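Local coordinates for purine nucleoside phosphorylase (Anopheles gambiae, PDB 2P4S), which catalyses the phosphate-dependent cleavage of the N-glycosidic bond of inosine, guanosine and their 2'-deoxy forms, releasing the purine base and a pentose 1-phosphate during purine salvage, at residues D129-Y135 / G151-Y157; L158-V163 / V360-V364. All blocks are in the same frame, centred on the assembly; numbering follows the deposited sequence.

Contact 1: D129-Y135 / G151-Y157; sequences DVDSFDY and GRLVFGY
Tyr135 lays one face of its ring over the backbone of Gly151 and Arg152: Gly151 CA makes a CH-pi contact 3.8 Å from the Tyr135 ring centroid. Glycine suits position 151 because at its backbone angles a CB would be jammed against the carbonyl O of the residue before; with Arg152 it forms a G1 beta bulge opposite Gln167. Tyr135 N bonds to Gly151 O at 2.9 Å. The phenol OH goes on to Gly168 O, and the ring also meets Phe170, a phosphate-binding residue.

Strands 130-134 and 152-157 run antiparallel. Asp131 with Phe155 and Phe133 with Leu153 are hydrogen-bonded pairs; the bond from Phe155 N to Asp131 O is 2.8 Å long. Phe133 and Phe155 share a face of the sheet and meet rim to rim, planes at 80°, with Phe133 CE2 3.6 Å from Phe155 CD2. Leu102 of helix 92-105 packs on both rings and on Leu153, three large apolar residues suited to burial there, while Asp131 on the same face turns OD2 to Thr106 OG1.

The other face is more polar toward one end. Arg152 CG sits anti to its carbonyl carbon (chi1 -65°), and the extended chain from there to NE runs beside Asp134 in the same direction. NE meets Asp134 OD1 on its syn side at 3.3 Å, a long salt bridge with carboxylate and guanidinium planes only 11° apart. Being bent and near solvent, this bridge probably adds less to the pairing than the four backbone bonds between the strands, whose polar groups are satisfied beside an apolar layer.

Contact 2: L158-V163 / V360-V364; sequences LAGVPV and VSRIV
Two chi1 angles near 180° bring Val161 and Val364 together: each carries its CG1 anti to the backbone N, at -177° in Val161 and 167° in Val364, and these two methyls are the ones that meet. The side chains slide past each other in opposite directions, and Val161 CG1 comes within 3.4 Å of Val364 CG1, tighter than usual for two carbons. Val364 CG1 also touches Val163 CG1 at 3.8 Å, so one methyl of the helix is shared by two valines of strand 161-163, whose CB atoms both point toward the helix. Short branched valines suit these alternate positions, giving the strand a compact apolar side.

The second branch of Val364 serves the other limb of the hairpin, its CG2 lying 4.0 Å from Leu158 CD2. That leucine methyl also reaches one turn back along the helix, to Val360 CG1 at 3.9 Å, the two side chains crossing at about a right angle, and it rests against Ser361 CA. The i, i+4 spacing aligns the two valines on helix 353-370, which also packs through Val364 on Ile197 of strand 195-204 and through Val360 on Phe323 of strand 319-329. Nearer solvent, beside the exposed Ala159, Ser361 OG lies 3.4 Å from Ala159 CB, a polar atom against a methyl.

The hairpin is closed by a type I' turn from Leu158 to Val161, with paired backbone bonds between these two residues. Ala159 and Gly160 both have positive phi; at 160 the backbone angles themselves call for glycine. No hydrogen bond or salt bridge crosses between 158-163 and 360-364, so shape fit and burial of hydrocarbon probably account for this contact.

Overall arrangement
Contact 1 comes first along the chain and closes before contact 2 opens; their centres lie 15 Å apart. Strand 152-158 pairs with strand 130-134 in contact 1, then turns into strand 161-167, whose start meets helix 353-370 in contact 2. The two join directly through Gly156 O and Val163 N, 2.8 Å apart and probably hydrogen-bonded. Both reach the mixed sheet of this phosphorylase fold: contact 1 adds an outlying strand, while contact 2 brings the C-terminal helix against the hairpin end. From there strand 161-167 runs on toward the phosphate-binding residues Arg169, Phe170 and His171, linking the hairpin in sequence to the active site.

Contact 1: D129-Y135 / G151-Y157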
loop_
_atom_site.group_PDB
_atom_site.type_symbol
_atom_site.label_atom_id
_atom_site.label_comp_id
_atom_site.label_asym_id
_atom_site.label_seq_id
_atom_site.Cartn_x
_atom_site.Cartn_y
_atom_site.Cartn_z
ATOM N N ASP A 129 -40.736 -13.191 7.412
ATOM C CA ASP A 129 -41.241 -12.020 8.137
ATOM C C ASP A 129 -40.310 -10.822 8.000
ATOM O O ASP A 129 -39.880 -10.241 9.022
ATOM C CB ASP A 129 -41.293 -12.330 9.617
ATOM C CG ASP A 129 -42.622 -12.815 10.065
ATOM O OD1 ASP A 129 -43.379 -11.946 10.592
ATOM O OD2 ASP A 129 -42.877 -14.052 9.920
ATOM N N VAL A 130 -39.986 -10.461 6.756
ATOM C CA VAL A 130 -38.944 -9.446 6.503
ATOM C C VAL A 130 -39.421 -7.976 6.565
ATOM O O VAL A 130 -40.532 -7.658 6.147
ATOM C CB VAL A 130 -38.143 -9.726 5.177
ATOM C CG1 VAL A 130 -37.785 -11.186 5.090
ATOM C CG2 VAL A 130 -38.938 -9.340 3.955
ATOM N N ASP A 131 -38.571 -7.113 7.135
ATOM C CA ASP A 131 -38.568 -5.677 6.869
ATOM C C ASP A 131 -37.350 -5.382 5.982
ATOM O O ASP A 131 -36.215 -5.634 6.345
ATOM C CB ASP A 131 -38.558 -4.855 8.170
ATOM C CG ASP A 131 -39.759 -5.186 9.080
ATOM O OD1 ASP A 131 -40.918 -5.057 8.622
ATOM O OD2 ASP A 131 -39.560 -5.566 10.254
ATOM N N SER A 132 -37.615 -4.884 4.787
ATOM C CA SER A 132 -36.584 -4.673 3.790
ATOM C C SER A 132 -36.399 -3.170 3.508
ATOM O O SER A 132 -37.383 -2.416 3.428
ATOM C CB SER A 132 -36.973 -5.416 2.537
ATOM O OG SER A 132 -35.949 -5.261 1.572
ATOM N N PHE A 133 -35.149 -2.736 3.401
ATOM C CA PHE A 133 -34.837 -1.330 3.121
ATOM C C PHE A 133 -33.871 -1.183 1.960
ATOM O O PHE A 133 -32.700 -1.525 2.113
ATOM C CB PHE A 133 -34.201 -0.625 4.321
ATOM C CG PHE A 133 -35.016 -0.657 5.562
ATOM C CD1 PHE A 133 -35.820 0.439 5.907
ATOM C CD2 PHE A 133 -34.969 -1.768 6.415
ATOM C CE1 PHE A 133 -36.569 0.420 7.082
ATOM C CE2 PHE A 133 -35.724 -1.813 7.585
ATOM C CZ PHE A 133 -36.534 -0.718 7.923
ATOM N N ASP A 134 -34.334 -0.652 0.824
ATOM C CA ASP A 134 -33.410 -0.302 -0.249
ATOM C C ASP A 134 -32.365 0.641 0.301
ATOM O O ASP A 134 -32.704 1.529 1.085
ATOM C CB ASP A 134 -34.148 0.325 -1.434
ATOM C CG ASP A 134 -34.900 -0.708 -2.249
ATOM O OD1 ASP A 134 -34.918 -1.887 -1.814
ATOM O OD2 ASP A 134 -35.480 -0.359 -3.311
ATOM N N TYR A 135 -31.090 0.430 -0.067
ATOM C CA TYR A 135 -29.988 1.312 0.390
ATOM C C TYR A 135 -30.218 2.767 0.045
ATOM O O TYR A 135 -29.821 3.635 0.804
ATOM C CB TYR A 135 -28.606 0.893 -0.140
ATOM C CG TYR A 135 -28.075 -0.451 0.391
ATOM C CD1 TYR A 135 -28.616 -1.050 1.564
ATOM C CD2 TYR A 135 -27.028 -1.115 -0.274
ATOM C CE1 TYR A 135 -28.122 -2.280 2.052
ATOM C CE2 TYR A 135 -26.525 -2.340 0.191
ATOM C CZ TYR A 135 -27.081 -2.914 1.336
ATOM O OH TYR A 135 -26.600 -4.094 1.753
ATOM N N GLY A 151 -28.590 -4.509 -3.103
ATOM C CA GLY A 151 -28.604 -3.231 -2.402
ATOM C C GLY A 151 -29.788 -3.028 -1.469
ATOM O O GLY A 151 -30.470 -1.990 -1.550
ATOM N N ARG A 152 -30.059 -4.005 -0.596
ATOM C CA ARG A 152 -31.133 -3.892 0.430
ATOM C C ARG A 152 -30.652 -4.391 1.792
ATOM O O ARG A 152 -29.927 -5.374 1.853
ATOM C CB ARG A 152 -32.344 -4.746 0.068
ATOM C CG ARG A 152 -33.057 -4.318 -1.153
ATOM C CD ARG A 152 -34.146 -5.325 -1.491
ATOM N NE ARG A 152 -34.732 -4.986 -2.785
ATOM C CZ ARG A 152 -35.201 -5.877 -3.656
ATOM N NH1 ARG A 152 -35.168 -7.182 -3.384
ATOM N NH2 ARG A 152 -35.693 -5.458 -4.817
ATOM N N LEU A 153 -31.055 -3.698 2.860
ATOM C CA LEU A 153 -30.909 -4.157 4.212
ATOM C C LEU A 153 -32.192 -4.935 4.615
ATOM O O LEU A 153 -33.311 -4.393 4.550
ATOM C CB LEU A 153 -30.648 -2.954 5.112
ATOM C CG LEU A 153 -30.124 -3.206 6.516
ATOM C CD1 LEU A 153 -28.885 -4.148 6.470
ATOM C CD2 LEU A 153 -29.779 -1.894 7.156
ATOM N N VAL A 154 -32.037 -6.219 4.936
ATOM C CA VAL A 154 -33.174 -7.093 5.175
ATOM C C VAL A 154 -33.143 -7.556 6.642
ATOM O O VAL A 154 -32.164 -8.174 7.097
ATOM C CB VAL A 154 -33.218 -8.298 4.206
ATOM C CG1 VAL A 154 -34.540 -8.973 4.247
ATOM C CG2 VAL A 154 -33.019 -7.853 2.797
ATOM N N PHE A 155 -34.186 -7.211 7.403
ATOM C CA PHE A 155 -34.302 -7.673 8.792
ATOM C C PHE A 155 -35.296 -8.794 8.692
ATOM O O PHE A 155 -36.362 -8.590 8.174
ATOM C CB PHE A 155 -34.847 -6.574 9.702
ATOM C CG PHE A 155 -33.883 -5.454 9.975
ATOM C CD1 PHE A 155 -33.229 -5.372 11.207
ATOM C CD2 PHE A 155 -33.672 -4.434 9.031
ATOM C CE1 PHE A 155 -32.314 -4.317 11.493
ATOM C CE2 PHE A 155 -32.794 -3.392 9.300
ATOM C CZ PHE A 155 -32.117 -3.316 10.563
ATOM N N GLY A 156 -34.957 -9.995 9.148
ATOM C CA GLY A 156 -35.865 -11.147 8.988
ATOM C C GLY A 156 -35.409 -12.300 9.858
ATOM O O GLY A 156 -34.393 -12.196 10.552
ATOM N N TYR A 157 -36.170 -13.393 9.810
ATOM C CA TYR A 157 -35.884 -14.636 10.532
ATOM C C TYR A 157 -35.177 -15.647 9.641
ATOM O O TYR A 157 -35.696 -16.045 8.566
ATOM C CB TYR A 157 -37.185 -15.236 11.141
ATOM C CG TYR A 157 -37.769 -14.360 12.236
ATOM C CD1 TYR A 157 -37.406 -14.554 13.545
ATOM C CD2 TYR A 157 -38.669 -13.315 11.941
ATOM C CE1 TYR A 157 -37.923 -13.736 14.593
ATOM C CE2 TYR A 157 -39.199 -12.466 12.973
ATOM C CZ TYR A 157 -38.820 -12.694 14.304
ATOM O OH TYR A 157 -39.293 -11.911 15.373
#

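Contact 2: L158-V163 / V360-V364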
loop_
_atom_site.group_PDB
_atom_site.type_symbol
_atom_site.label_atom_id
_atom_site.label_comp_id
_atom_site.label_asym_id
_atom_site.label_seq_id
_atom_site.Cartn_x
_atom_site.Cartn_y
_atom_site.Cartn_z
ATOM N N LEU A 158 -33.973 -16.032 10.064
ATOM C CA LEU A 158 -33.264 -17.155 9.417
ATOM C C LEU A 158 -33.453 -18.458 10.246
ATOM O O LEU A 158 -32.854 -18.604 11.311
ATOM C CB LEU A 158 -31.774 -16.832 9.215
ATOM C CG LEU A 158 -30.976 -17.787 8.317
ATOM C CD1 LEU A 158 -31.592 -17.919 6.940
ATOM C CD2 LEU A 158 -29.551 -17.339 8.177
ATOM N N ALA A 159 -34.295 -19.370 9.745
ATOM C CA ALA A 159 -34.823 -20.511 10.520
ATOM C C ALA A 159 -35.254 -20.136 11.947
ATOM O O ALA A 159 -34.799 -20.753 12.911
ATOM C CB ALA A 159 -33.795 -21.662 10.562
ATOM N N GLY A 160 -36.104 -19.111 12.083
ATOM C CA GLY A 160 -36.539 -18.660 13.396
ATOM C C GLY A 160 -35.610 -17.714 14.133
ATOM O O GLY A 160 -35.970 -17.206 15.194
ATOM N N VAL A 161 -34.406 -17.460 13.622
ATOM C CA VAL A 161 -33.485 -16.548 14.337
ATOM C C VAL A 161 -33.473 -15.182 13.646
ATOM O O VAL A 161 -33.273 -15.116 12.419
ATOM C CB VAL A 161 -32.044 -17.141 14.469
ATOM C CG1 VAL A 161 -31.139 -16.207 15.265
ATOM C CG2 VAL A 161 -32.108 -18.544 15.115
ATOM N N PRO A 162 -33.752 -14.101 14.406
ATOM C CA PRO A 162 -33.671 -12.753 13.827
ATOM C C PRO A 162 -32.234 -12.375 13.426
ATOM O O PRO A 162 -31.274 -12.406 14.261
ATOM C CB PRO A 162 -34.192 -11.836 14.949
ATOM C CG PRO A 162 -34.064 -12.619 16.183
ATOM C CD PRO A 162 -34.162 -14.066 15.822
ATOM N N VAL A 163 -32.114 -12.017 12.147
ATOM C CA VAL A 163 -30.852 -11.532 11.553
ATOM C C VAL A 163 -31.090 -10.176 10.847
ATOM O O VAL A 163 -32.233 -9.775 10.583
ATOM C CB VAL A 163 -30.179 -12.597 10.576
ATOM C CG1 VAL A 163 -29.962 -13.952 11.259
ATOM C CG2 VAL A 163 -31.014 -12.819 9.324
ATOM N N VAL A 360 -25.226 -21.414 6.351
ATOM C CA VAL A 360 -25.308 -20.186 7.147
ATOM C C VAL A 360 -26.383 -20.245 8.264
ATOM O O VAL A 360 -26.185 -19.756 9.385
ATOM C CB VAL A 360 -25.476 -18.931 6.254
ATOM C CG1 VAL A 360 -25.807 -17.668 7.111
ATOM C CG2 VAL A 360 -24.172 -18.702 5.454
ATOM N N SER A 361 -27.511 -20.836 7.920
ATOM C CA SER A 361 -28.631 -21.038 8.831
ATOM C C SER A 361 -28.267 -21.890 10.063
ATOM O O SER A 361 -28.616 -21.557 11.204
ATOM C CB SER A 361 -29.763 -21.664 8.002
ATOM O OG SER A 361 -30.849 -21.930 8.814
ATOM N N ARG A 362 -27.510 -22.962 9.845
ATOM C CA ARG A 362 -26.940 -23.741 10.957
ATOM C C ARG A 362 -25.906 -23.026 11.828
ATOM O O ARG A 362 -25.912 -23.236 13.040
ATOM C CB ARG A 362 -26.438 -25.079 10.462
ATOM C CG ARG A 362 -27.565 -25.882 9.919
ATOM C CD ARG A 362 -27.259 -27.327 9.782
ATOM N NE ARG A 362 -28.390 -28.008 9.137
ATOM C CZ ARG A 362 -28.631 -29.317 9.223
ATOM N NH1 ARG A 362 -27.799 -30.104 9.909
ATOM N NH2 ARG A 362 -29.681 -29.844 8.593
ATOM N N ILE A 363 -25.036 -22.176 11.239
ATOM C CA ILE A 363 -24.160 -21.298 12.061
ATOM C C ILE A 363 -24.913 -20.317 12.945
ATOM O O ILE A 363 -24.593 -20.165 14.123
ATOM C CB ILE A 363 -23.056 -20.536 11.236
ATOM C CG1 ILE A 363 -21.841 -21.459 11.027
ATOM C CG2 ILE A 363 -22.493 -19.315 12.008
ATOM C CD1 ILE A 363 -21.789 -21.908 9.617
ATOM N N VAL A 364 -25.902 -19.645 12.380
ATOM C CA VAL A 364 -26.707 -18.673 13.136
ATOM C C VAL A 364 -27.459 -19.404 14.271
ATOM O O VAL A 364 -27.562 -18.894 15.417
ATOM C CB VAL A 364 -27.698 -17.938 12.165
ATOM C CG1 VAL A 364 -28.769 -17.154 12.945
ATOM C CG2 VAL A 364 -26.937 -17.033 11.229
#